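PDB 4Z80: EGF family domain-containing protein, which probably takes part in host-cell invasion by Toxoplasma gondii as apical membrane antigen AMA4, binding the rhoptry neck partner RON2L1 at the moving junction. Local coordinates for residues 80-83 with 87-90; 126-131 with 155-160; 322-327 with 377-382. One frame throughout, in Å; residues are numbered along the deposited sequence.

Interaction 1 (80-83 with 87-90); sequences DTKT and APYM
Thr81 reaches across to Tyr89 with its hydroxyl. OG1 of Thr81 donates a hydrogen bond to the backbone O of Tyr89 at 2.7 Å. The donor lies in the carbonyl plane, on a lone pair, with a C=O...donor angle of 118°. With chi1 at 43°, OG1 of Thr81 sits between its backbone N and carbonyl carbon, while CG2 is turned beside the N. That methyl comes close to the acceptor, with CG2 of Thr81 3.6 Å from O of Tyr89. The next residues add apolar packing. CG of Lys82 lies 3.6 Å from CA of Pro88, and the aliphatic chain continues past CB of that proline. The amine end of Lys82 is bonded to the backbone O of Ala77. A CA-H...O contact joins CA of Lys82 to O of Ala87 at 3.6 Å. The N of Ala87 is buried here without a partner in the model. Pro88 centres an inverse gamma turn, and CB of Ala87 lies over one face of the Tyr89 ring, near the rim. Asp80 ties helix 80-84 to the loop at His295 and Thr296. Beyond the turn, strand 89-91 runs antiparallel to strand 60-62, where the ring of Tyr60 meets that of Tyr89.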
ATOM      1  N   ASP A  80       1.788   2.292  14.401  1.00 15.17           N
ATOM      2  CA  ASP A  80       3.010   1.489  14.411  1.00 15.56           C
ATOM      3  C   ASP A  80       4.269   2.321  14.163  1.00 14.00           C
ATOM      4  O   ASP A  80       5.336   2.014  14.691  1.00 14.68           O
ATOM      5  CB  ASP A  80       2.914   0.350  13.383  1.00 15.56           C
ATOM      6  CG  ASP A  80       2.773   0.843  11.951  1.00 14.35           C
ATOM      7  OD1 ASP A  80       1.664   1.285  11.551  1.00 14.31           O
ATOM      8  OD2 ASP A  80       3.769   0.747  11.213  1.00 13.57           O
ATOM      9  N   THR A  81       4.139   3.389  13.388  1.00 11.77           N
ATOM     10  CA  THR A  81       5.272   4.264  13.080  1.00 11.67           C
ATOM     11  C   THR A  81       5.765   5.098  14.275  1.00 12.81           C
ATOM     12  O   THR A  81       6.897   5.589  14.267  1.00 13.48           O
ATOM     13  CB  THR A  81       4.908   5.206  11.921  1.00 11.02           C
ATOM     14  OG1 THR A  81       3.581   5.704  12.136  1.00 12.44           O
ATOM     15  CG2 THR A  81       4.958   4.438  10.596  1.00 11.05           C
ATOM     16  N   LYS A  82       4.944   5.267  15.306  1.00 12.47           N
ATOM     17  CA  LYS A  82       5.415   5.998  16.486  1.00 14.50           C
ATOM     18  C   LYS A  82       6.637   5.301  17.074  1.00 18.05           C
ATOM     19  O   LYS A  82       7.617   5.948  17.448  1.00 19.64           O
ATOM     20  CB  LYS A  82       4.318   6.119  17.537  1.00 16.61           C
ATOM     21  CG  LYS A  82       3.272   7.124  17.157  1.00 24.96           C
ATOM     22  CD  LYS A  82       2.476   7.559  18.372  1.00 43.91           C
ATOM     23  CE  LYS A  82       1.036   7.149  18.258  1.00 28.57           C
ATOM     24  NZ  LYS A  82       0.173   8.042  19.097  1.00 44.47           N
ATOM     25  N   THR A  83       6.588   3.979  17.110  1.00 14.70           N
ATOM     26  CA  THR A  83       7.686   3.184  17.648  1.00 16.64           C
ATOM     27  C   THR A  83       8.854   3.072  16.677  1.00 16.06           C
ATOM     28  O   THR A  83      10.008   3.203  17.071  1.00 18.63           O
ATOM     29  CB  THR A  83       7.204   1.769  18.005  1.00 23.54           C
ATOM     30  OG1 THR A  83       6.233   1.855  19.053  1.00 29.90           O
ATOM     31  CG2 THR A  83       8.364   0.874  18.463  1.00 25.35           C
ATOM     32  N   ALA A  87       7.201   9.157  15.038  1.00 15.82           N
ATOM     33  CA  ALA A  87       6.091  10.076  14.824  1.00 16.34           C
ATOM     34  C   ALA A  87       4.899   9.272  14.341  1.00 14.34           C
ATOM     35  O   ALA A  87       5.082   8.224  13.724  1.00 14.90           O
ATOM     36  CB  ALA A  87       6.452  11.146  13.820  1.00 19.25           C
ATOM     37  N   PRO A  88       3.674   9.748  14.616  1.00 14.82           N
ATOM     38  CA  PRO A  88       2.487   9.024  14.143  1.00 14.42           C
ATOM     39  C   PRO A  88       2.234   9.295  12.666  1.00 14.30           C
ATOM     40  O   PRO A  88       1.521  10.225  12.292  1.00 16.46           O
ATOM     41  CB  PRO A  88       1.363   9.562  15.028  1.00 17.15           C
ATOM     42  CG  PRO A  88       1.824  10.857  15.516  1.00 23.06           C
ATOM     43  CD  PRO A  88       3.322  10.893  15.471  1.00 19.85           C
ATOM     44  N   TYR A  89       2.878   8.480  11.841  1.00 13.53           N
ATOM     45  CA  TYR A  89       2.852   8.624  10.392  1.00 10.64           C
ATOM     46  C   TYR A  89       1.970   7.584   9.701  1.00 11.25           C
ATOM     47  O   TYR A  89       2.004   6.394  10.038  1.00 14.14           O
ATOM     48  CB  TYR A  89       4.267   8.480   9.825  1.00 12.43           C
ATOM     49  CG  TYR A  89       5.216   9.647   9.993  1.00 14.46           C
ATOM     50  CD1 TYR A  89       4.777  10.960   9.954  1.00 15.03           C
ATOM     51  CD2 TYR A  89       6.574   9.417  10.141  1.00 14.60           C
ATOM     52  CE1 TYR A  89       5.674  12.014  10.082  1.00 18.67           C
ATOM     53  CE2 TYR A  89       7.470  10.452  10.271  1.00 14.84           C
ATOM     54  CZ  TYR A  89       7.019  11.745  10.242  1.00 19.56           C
ATOM     55  OH  TYR A  89       7.932  12.771  10.370  1.00 25.08           O
ATOM     56  N   MET A  90       1.216   8.037   8.703  1.00 12.20           N
ATOM     57  CA  MET A  90       0.613   7.131   7.728  1.00 10.84           C
ATOM     58  C   MET A  90       1.520   7.015   6.503  1.00 12.07           C
ATOM     59  O   MET A  90       2.276   7.937   6.189  1.00 11.55           O
ATOM     60  CB  MET A  90      -0.790   7.608   7.324  1.00 11.98           C
ATOM     61  CG  MET A  90      -0.850   8.968   6.672  1.00 11.67           C
ATOM     62  SD  MET A  90      -2.578   9.480   6.477  1.00 14.68           S
ATOM     63  CE  MET A  90      -2.335  11.009   5.585  1.00 15.58           C
TER

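Interaction 2 (126-131 with 155-160); sequences MPHSTT and AGYLTH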
ATOM      1  N   MET A 126      -6.673  -9.072  18.188  1.00 14.34           N
ATOM      2  CA  MET A 126      -7.709 -10.107  18.092  1.00 15.00           C
ATOM      3  C   MET A 126      -7.489 -11.211  19.124  1.00 14.41           C
ATOM      4  O   MET A 126      -6.395 -11.758  19.217  1.00 14.97           O
ATOM      5  CB  MET A 126      -7.733 -10.727  16.688  1.00 14.44           C
ATOM      6  CG  MET A 126      -7.950  -9.729  15.551  1.00 14.94           C
ATOM      7  SD  MET A 126      -9.504  -8.821  15.719  1.00 15.74           S
ATOM      8  CE  MET A 126      -9.491  -7.856  14.202  1.00 17.37           C
ATOM      9  N   PRO A 127      -8.533 -11.571  19.883  1.00 13.39           N
ATOM     10  CA  PRO A 127      -9.906 -11.056  19.842  1.00 16.04           C
ATOM     11  C   PRO A 127     -10.036  -9.701  20.518  1.00 14.77           C
ATOM     12  O   PRO A 127      -9.421  -9.464  21.555  1.00 16.72           O
ATOM     13  CB  PRO A 127     -10.695 -12.112  20.610  1.00 13.58           C
ATOM     14  CG  PRO A 127      -9.711 -12.608  21.621  1.00 15.99           C
ATOM     15  CD  PRO A 127      -8.394 -12.644  20.882  1.00 15.27           C
ATOM     16  N   HIS A 128     -10.843  -8.826  19.936  1.00 15.94           N
ATOM     17  CA  HIS A 128     -11.043  -7.508  20.507  1.00 15.28           C
ATOM     18  C   HIS A 128     -12.006  -7.572  21.680  1.00 16.92           C
ATOM     19  O   HIS A 128     -11.882  -6.816  22.638  1.00 18.15           O
ATOM     20  CB  HIS A 128     -11.562  -6.548  19.438  1.00 15.49           C
ATOM     21  CG  HIS A 128     -11.748  -5.153  19.930  1.00 17.75           C
ATOM     22  ND1 HIS A 128     -10.690  -4.338  20.268  1.00 17.46           N
ATOM     23  CD2 HIS A 128     -12.870  -4.437  20.173  1.00 16.61           C
ATOM     24  CE1 HIS A 128     -11.152  -3.175  20.688  1.00 17.20           C
ATOM     25  NE2 HIS A 128     -12.471  -3.209  20.640  1.00 18.18           N
ATOM     26  N   SER A 129     -12.967  -8.486  21.587  1.00 16.96           N
ATOM     27  CA  SER A 129     -13.935  -8.713  22.655  1.00 20.01           C
ATOM     28  C   SER A 129     -14.209 -10.200  22.782  1.00 13.93           C
ATOM     29  O   SER A 129     -14.170 -10.935  21.796  1.00 17.54           O
ATOM     30  CB  SER A 129     -15.242  -7.962  22.385  1.00 20.82           C
ATOM     31  OG  SER A 129     -16.245  -8.332  23.322  1.00 22.54           O
ATOM     32  N   THR A 130     -14.472 -10.639  24.007  1.00 16.99           N
ATOM     33  CA  THR A 130     -14.924 -12.003  24.245  1.00 17.87           C
ATOM     34  C   THR A 130     -16.222 -11.982  25.037  1.00 20.11           C
ATOM     35  O   THR A 130     -16.538 -12.934  25.738  1.00 19.45           O
ATOM     36  CB  THR A 130     -13.869 -12.839  25.001  1.00 19.51           C
ATOM     37  OG1 THR A 130     -13.540 -12.198  26.239  1.00 19.74           O
ATOM     38  CG2 THR A 130     -12.613 -12.996  24.163  1.00 18.17           C
ATOM     39  N   THR A 131     -16.980 -10.900  24.905  1.00 17.02           N
ATOM     40  CA  THR A 131     -18.231 -10.756  25.643  1.00 18.85           C
ATOM     41  C   THR A 131     -19.169 -11.931  25.378  1.00 18.91           C
ATOM     42  O   THR A 131     -19.433 -12.281  24.226  1.00 18.30           O
ATOM     43  CB  THR A 131     -18.912  -9.432  25.283  1.00 20.95           C
ATOM     44  OG1 THR A 131     -18.087  -8.357  25.744  1.00 22.43           O
ATOM     45  CG2 THR A 131     -20.296  -9.308  25.931  1.00 21.06           C
ATOM     46  N   ALA A 155      -8.022 -10.323   8.210  1.00 13.40           N
ATOM     47  CA  ALA A 155      -8.915 -10.626   7.100  1.00 12.69           C
ATOM     48  C   ALA A 155     -10.250  -9.901   7.199  1.00 13.71           C
ATOM     49  O   ALA A 155     -10.842  -9.534   6.185  1.00 14.40           O
ATOM     50  CB  ALA A 155      -9.156 -12.112   7.027  1.00 14.33           C
ATOM     51  N   GLY A 156     -10.732  -9.721   8.416  1.00 13.30           N
ATOM     52  CA  GLY A 156     -12.018  -9.092   8.634  1.00 13.62           C
ATOM     53  C   GLY A 156     -12.285  -8.951  10.115  1.00 13.43           C
ATOM     54  O   GLY A 156     -11.472  -9.363  10.949  1.00 15.18           O
ATOM     55  N   TYR A 157     -13.425  -8.358  10.447  1.00 14.60           N
ATOM     56  CA  TYR A 157     -13.798  -8.123  11.837  1.00 14.70           C
ATOM     57  C   TYR A 157     -15.319  -7.974  11.903  1.00 16.35           C
ATOM     58  O   TYR A 157     -15.899  -7.209  11.133  1.00 16.41           O
ATOM     59  CB  TYR A 157     -13.087  -6.883  12.399  1.00 14.49           C
ATOM     60  CG  TYR A 157     -13.548  -6.503  13.783  1.00 16.43           C
ATOM     61  CD1 TYR A 157     -13.292  -7.324  14.875  1.00 17.65           C
ATOM     62  CD2 TYR A 157     -14.249  -5.327  13.999  1.00 19.10           C
ATOM     63  CE1 TYR A 157     -13.730  -6.975  16.142  1.00 19.26           C
ATOM     64  CE2 TYR A 157     -14.681  -4.972  15.258  1.00 16.63           C
ATOM     65  CZ  TYR A 157     -14.429  -5.796  16.320  1.00 18.13           C
ATOM     66  OH  TYR A 157     -14.878  -5.428  17.570  1.00 22.70           O
ATOM     67  N   LEU A 158     -15.944  -8.732  12.809  1.00 14.78           N
ATOM     68  CA  LEU A 158     -17.408  -8.876  12.903  1.00 16.29           C
ATOM     69  C   LEU A 158     -17.942  -9.523  11.625  1.00 17.51           C
ATOM     70  O   LEU A 158     -17.184  -9.808  10.705  1.00 18.41           O
ATOM     71  CB  LEU A 158     -18.091  -7.525  13.167  1.00 16.55           C
ATOM     72  CG  LEU A 158     -17.552  -6.772  14.385  1.00 15.49           C
ATOM     73  CD1 LEU A 158     -18.233  -5.421  14.549  1.00 16.72           C
ATOM     74  CD2 LEU A 158     -17.693  -7.600  15.651  1.00 18.86           C
ATOM     75  N   THR A 159     -19.241  -9.793  11.562  1.00 15.98           N
ATOM     76  CA  THR A 159     -19.764 -10.512  10.398  1.00 14.32           C
ATOM     77  C   THR A 159     -19.687  -9.683   9.122  1.00 14.22           C
ATOM     78  O   THR A 159     -19.548 -10.230   8.029  1.00 14.55           O
ATOM     79  CB  THR A 159     -21.233 -10.966  10.603  1.00 16.49           C
ATOM     80  OG1 THR A 159     -22.046  -9.847  10.975  1.00 19.66           O
ATOM     81  CG2 THR A 159     -21.313 -12.032  11.673  1.00 16.84           C
ATOM     82  N   HIS A 160     -19.786  -8.366   9.257  1.00 16.03           N
ATOM     83  CA  HIS A 160     -19.797  -7.485   8.096  1.00 16.90           C
ATOM     84  C   HIS A 160     -19.544  -6.050   8.534  1.00 14.40           C
ATOM     85  O   HIS A 160     -19.622  -5.724   9.720  1.00 15.56           O
ATOM     86  CB  HIS A 160     -21.133  -7.593   7.346  1.00 18.55           C
ATOM     87  CG  HIS A 160     -22.310  -7.163   8.161  1.00 18.95           C
ATOM     88  ND1 HIS A 160     -22.856  -7.951   9.152  1.00 20.06           N
ATOM     89  CD2 HIS A 160     -23.043  -6.023   8.139  1.00 20.19           C
ATOM     90  CE1 HIS A 160     -23.872  -7.313   9.708  1.00 21.88           C
ATOM     91  NE2 HIS A 160     -24.007  -6.141   9.112  1.00 19.69           N
TER
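Met126 and Tyr157 mark the nearest approach of two irregular backbones, with their CA atoms 9.0 Å apart, and a cis peptide bond precedes Pro127. Side chains span the gap. Met126 bends at chi2 (-59°), and its CE comes to 3.9 Å from CD1 of Tyr157. The sulfur takes part in a Met-aromatic contact: SD of Met126 is 5.3 Å from the centroid of the Tyr157 ring, obliquely placed. CE of Met126 also lies 4.1 Å from O of Gly156, which is hydrogen-bonded to OH of Tyr220. With CG anti to its backbone N (chi1 174°), Tyr157 has CD1 at Met126 and its OH 3.4 Å from CD2 of His128. Both segments line the site of the bound RON2L1 peptide. OH of Tyr157 is hydrogen-bonded to the backbone O of Ser11 of the peptide chain, and NE2 of His128 to the hydroxyl of Ser12 of that chain. Ser129 forms an ST turn, its OG accepting from N of Thr131 at 3.1 Å. The hydroxyls of Ser129 and Thr131 are each bonded to the carboxylate of Glu16 of the peptide chain. CG of Leu158 sits over one face of the Tyr157 ring, toward its rim.

Interaction 3 (322-327 with 377-382); sequences KTAASS and TAEQCG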
ATOM      1  N   LYS A 322      12.994  -3.899  -4.396  1.00 11.04           N
ATOM      2  CA  LYS A 322      12.524  -4.250  -5.731  1.00 10.37           C
ATOM      3  C   LYS A 322      13.464  -5.265  -6.341  1.00 13.14           C
ATOM      4  O   LYS A 322      14.677  -5.144  -6.204  1.00 12.95           O
ATOM      5  CB  LYS A 322      12.460  -3.032  -6.643  1.00 10.55           C
ATOM      6  CG  LYS A 322      11.538  -1.942  -6.164  1.00 13.03           C
ATOM      7  CD  LYS A 322      11.352  -0.836  -7.192  1.00 11.14           C
ATOM      8  CE  LYS A 322      10.422   0.216  -6.676  1.00 10.26           C
ATOM      9  NZ  LYS A 322      10.180   1.286  -7.681  1.00 13.89           N
ATOM     10  N   THR A 323      12.902  -6.246  -7.042  1.00 12.66           N
ATOM     11  CA  THR A 323      13.690  -7.208  -7.805  1.00 12.86           C
ATOM     12  C   THR A 323      12.984  -7.417  -9.128  1.00 11.87           C
ATOM     13  O   THR A 323      11.826  -7.038  -9.271  1.00 12.34           O
ATOM     14  CB  THR A 323      13.829  -8.556  -7.087  1.00 12.21           C
ATOM     15  OG1 THR A 323      12.530  -9.139  -6.927  1.00 14.62           O
ATOM     16  CG2 THR A 323      14.481  -8.374  -5.740  1.00 14.92           C
ATOM     17  N   ALA A 324      13.660  -8.027 -10.098  1.00 13.48           N
ATOM     18  CA  ALA A 324      12.992  -8.320 -11.352  1.00 12.57           C
ATOM     19  C   ALA A 324      11.711  -9.109 -11.076  1.00 12.17           C
ATOM     20  O   ALA A 324      10.651  -8.824 -11.643  1.00 15.69           O
ATOM     21  CB  ALA A 324      13.903  -9.089 -12.284  1.00 16.75           C
ATOM     22  N   ALA A 325      11.806 -10.081 -10.175  1.00 13.32           N
ATOM     23  CA  ALA A 325      10.685 -10.966  -9.876  1.00 14.57           C
ATOM     24  C   ALA A 325       9.527 -10.266  -9.153  1.00 15.98           C
ATOM     25  O   ALA A 325       8.402 -10.753  -9.186  1.00 18.36           O
ATOM     26  CB  ALA A 325      11.163 -12.148  -9.056  1.00 17.07           C
ATOM     27  N   SER A 326       9.784  -9.133  -8.503  1.00 12.92           N
ATOM     28  CA  SER A 326       8.711  -8.420  -7.805  1.00 11.66           C
ATOM     29  C   SER A 326       7.939  -7.462  -8.724  1.00 13.41           C
ATOM     30  O   SER A 326       7.105  -6.705  -8.249  1.00 12.73           O
ATOM     31  CB  SER A 326       9.275  -7.648  -6.597  1.00 10.92           C
ATOM     32  OG  SER A 326       9.973  -6.479  -6.971  1.00 12.50           O
ATOM     33  N   SER A 327       8.191  -7.510 -10.031  1.00 13.51           N
ATOM     34  CA  SER A 327       7.652  -6.503 -10.939  1.00 12.96           C
ATOM     35  C   SER A 327       6.149  -6.581 -11.169  1.00 14.15           C
ATOM     36  O   SER A 327       5.585  -5.693 -11.803  1.00 16.32           O
ATOM     37  CB  SER A 327       8.355  -6.575 -12.286  1.00 13.49           C
ATOM     38  OG  SER A 327       9.733  -6.277 -12.148  1.00 14.99           O
ATOM     39  N   THR A 377      24.333  -4.136 -13.711  1.00 13.75           N
ATOM     40  CA  THR A 377      23.272  -4.639 -14.573  1.00 13.32           C
ATOM     41  C   THR A 377      22.146  -3.613 -14.618  1.00 14.22           C
ATOM     42  O   THR A 377      22.094  -2.696 -13.797  1.00 14.38           O
ATOM     43  CB  THR A 377      22.693  -5.972 -14.085  1.00 16.42           C
ATOM     44  OG1 THR A 377      22.066  -5.775 -12.813  1.00 17.24           O
ATOM     45  CG2 THR A 377      23.776  -7.054 -13.965  1.00 19.45           C
ATOM     46  N   ALA A 378      21.222  -3.775 -15.558  1.00 13.41           N
ATOM     47  CA  ALA A 378      20.109  -2.843 -15.658  1.00 11.87           C
ATOM     48  C   ALA A 378      19.213  -2.949 -14.423  1.00 12.18           C
ATOM     49  O   ALA A 378      18.726  -1.944 -13.913  1.00 12.94           O
ATOM     50  CB  ALA A 378      19.310  -3.103 -16.918  1.00 15.29           C
ATOM     51  N   GLU A 379      18.994  -4.167 -13.948  1.00 11.91           N
ATOM     52  CA  GLU A 379      18.218  -4.370 -12.727  1.00 11.34           C
ATOM     53  C   GLU A 379      18.864  -3.641 -11.546  1.00 14.67           C
ATOM     54  O   GLU A 379      18.171  -2.982 -10.768  1.00 14.08           O
ATOM     55  CB  GLU A 379      18.080  -5.859 -12.413  1.00 13.19           C
ATOM     56  CG  GLU A 379      17.288  -6.145 -11.145  1.00 16.59           C
ATOM     57  CD  GLU A 379      17.166  -7.629 -10.864  1.00 22.24           C
ATOM     58  OE1 GLU A 379      17.746  -8.432 -11.629  1.00 30.55           O
ATOM     59  OE2 GLU A 379      16.489  -8.001  -9.885  1.00 18.06           O
ATOM     60  N   GLN A 380      20.181  -3.768 -11.407  1.00 13.48           N
ATOM     61  CA  GLN A 380      20.910  -3.050 -10.353  1.00 13.48           C
ATOM     62  C   GLN A 380      20.747  -1.538 -10.469  1.00 14.29           C
ATOM     63  O   GLN A 380      20.637  -0.840  -9.460  1.00 14.10           O
ATOM     64  CB  GLN A 380      22.395  -3.413 -10.380  1.00 15.57           C
ATOM     65  CG  GLN A 380      22.677  -4.804  -9.850  1.00 19.91           C
ATOM     66  CD  GLN A 380      24.141  -5.174  -9.946  1.00 24.27           C
ATOM     67  OE1 GLN A 380      24.872  -4.642 -10.777  1.00 19.63           O
ATOM     68  NE2 GLN A 380      24.579  -6.079  -9.083  1.00 34.68           N
ATOM     69  N   CYS A 381      20.752  -1.025 -11.694  1.00 13.47           N
ATOM     70  CA  CYS A 381      20.514   0.389 -11.937  1.00 13.31           C
ATOM     71  C   CYS A 381      19.171   0.833 -11.370  1.00 13.12           C
ATOM     72  O   CYS A 381      19.084   1.825 -10.648  1.00 12.41           O
ATOM     73  CB  CYS A 381      20.567   0.665 -13.438  1.00 15.48           C
ATOM     74  SG  CYS A 381      20.464   2.377 -13.913  1.00 19.19           S
ATOM     75  N   GLY A 382      18.118   0.087 -11.685  1.00 12.41           N
ATOM     76  CA  GLY A 382      16.804   0.422 -11.179  1.00 12.18           C
ATOM     77  C   GLY A 382      16.707   0.283  -9.667  1.00 11.91           C
ATOM     78  O   GLY A 382      16.059   1.093  -9.003  1.00 12.45           O
TER
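Ala324, which meets Glu379 across the contact, has its carbonyl oxygen gripped twice. Ser327 OG donates to O of Ala324 at 2.8 Å, and Ser327 N donates to the same O at 3.2 Å. Both come from the same face of the carbonyl plane. The N-H of Ala324 points away from that carbonyl and is used across the contact: N of Ala324 donates to OE2 of Glu379 at 2.8 Å. The bond is fairly straight, with an angle of 156° at the hydrogen. It meets the carboxylate from above, 59° out of its plane. Glu379 reaches the loop as an extended chain, with CG anti to the backbone N (chi1 180°). Carbon atoms lie close round the carboxylate: CB of Ala324 is 3.8 Å from CD of Glu379, and CA of Thr323 is 3.6 Å from OE2 of Glu379. Glu379 lies in the first turn of helix 378-387, where the helix end would be expected to favour the charged carboxylate. That turn is closed by a capping box. OG1 of Thr377 accepts from N of Gln380 at 3.1 Å, and OE1 of Gln380 accepts from N of Thr377 at 3.0 Å. Both segments fall in the Apical membrane antigen 1 family region, of the PAN clan. The disulfide of Cys381 with Cys427 ties the helix to strand 424-430 of a four-stranded antiparallel sheet. Residues 322-327 lie in the loop joining strands 318-321 and 329-332. Thr323 N donates to OG of Ser326 at 2.9 Å, and that hydroxyl is also bonded to O of Gly99. Lys322 adds further ties. Its backbone O is bonded to Gln383 of the same helix, its amine is bonded to Asn97, Ser448 and Ser450, and it makes a cation-pi contact with Phe386.

In the fold
The three contacts do not touch. Interaction 2 is buried in the complex, where the bound peptide adds to its cover. Interactions 1 and 3 are surface contacts that the peptide does not reach. Interactions 2 and 3 lie on opposite sides of the chain's centre, with centres about 40 Å apart. Interaction 1 is local, joining a short helix to the strand that soon follows it. Interaction 3 joins a loop and a helix far apart in sequence. Each surface contact has a side-chain-to-backbone hydrogen bond; interaction 1 adds packing of Lys82 on Pro88. Interaction 2 has none between its segments and relies on sulfur, aromatic and apolar packing, while the polar ends of His128 and Tyr157 turn to the peptide.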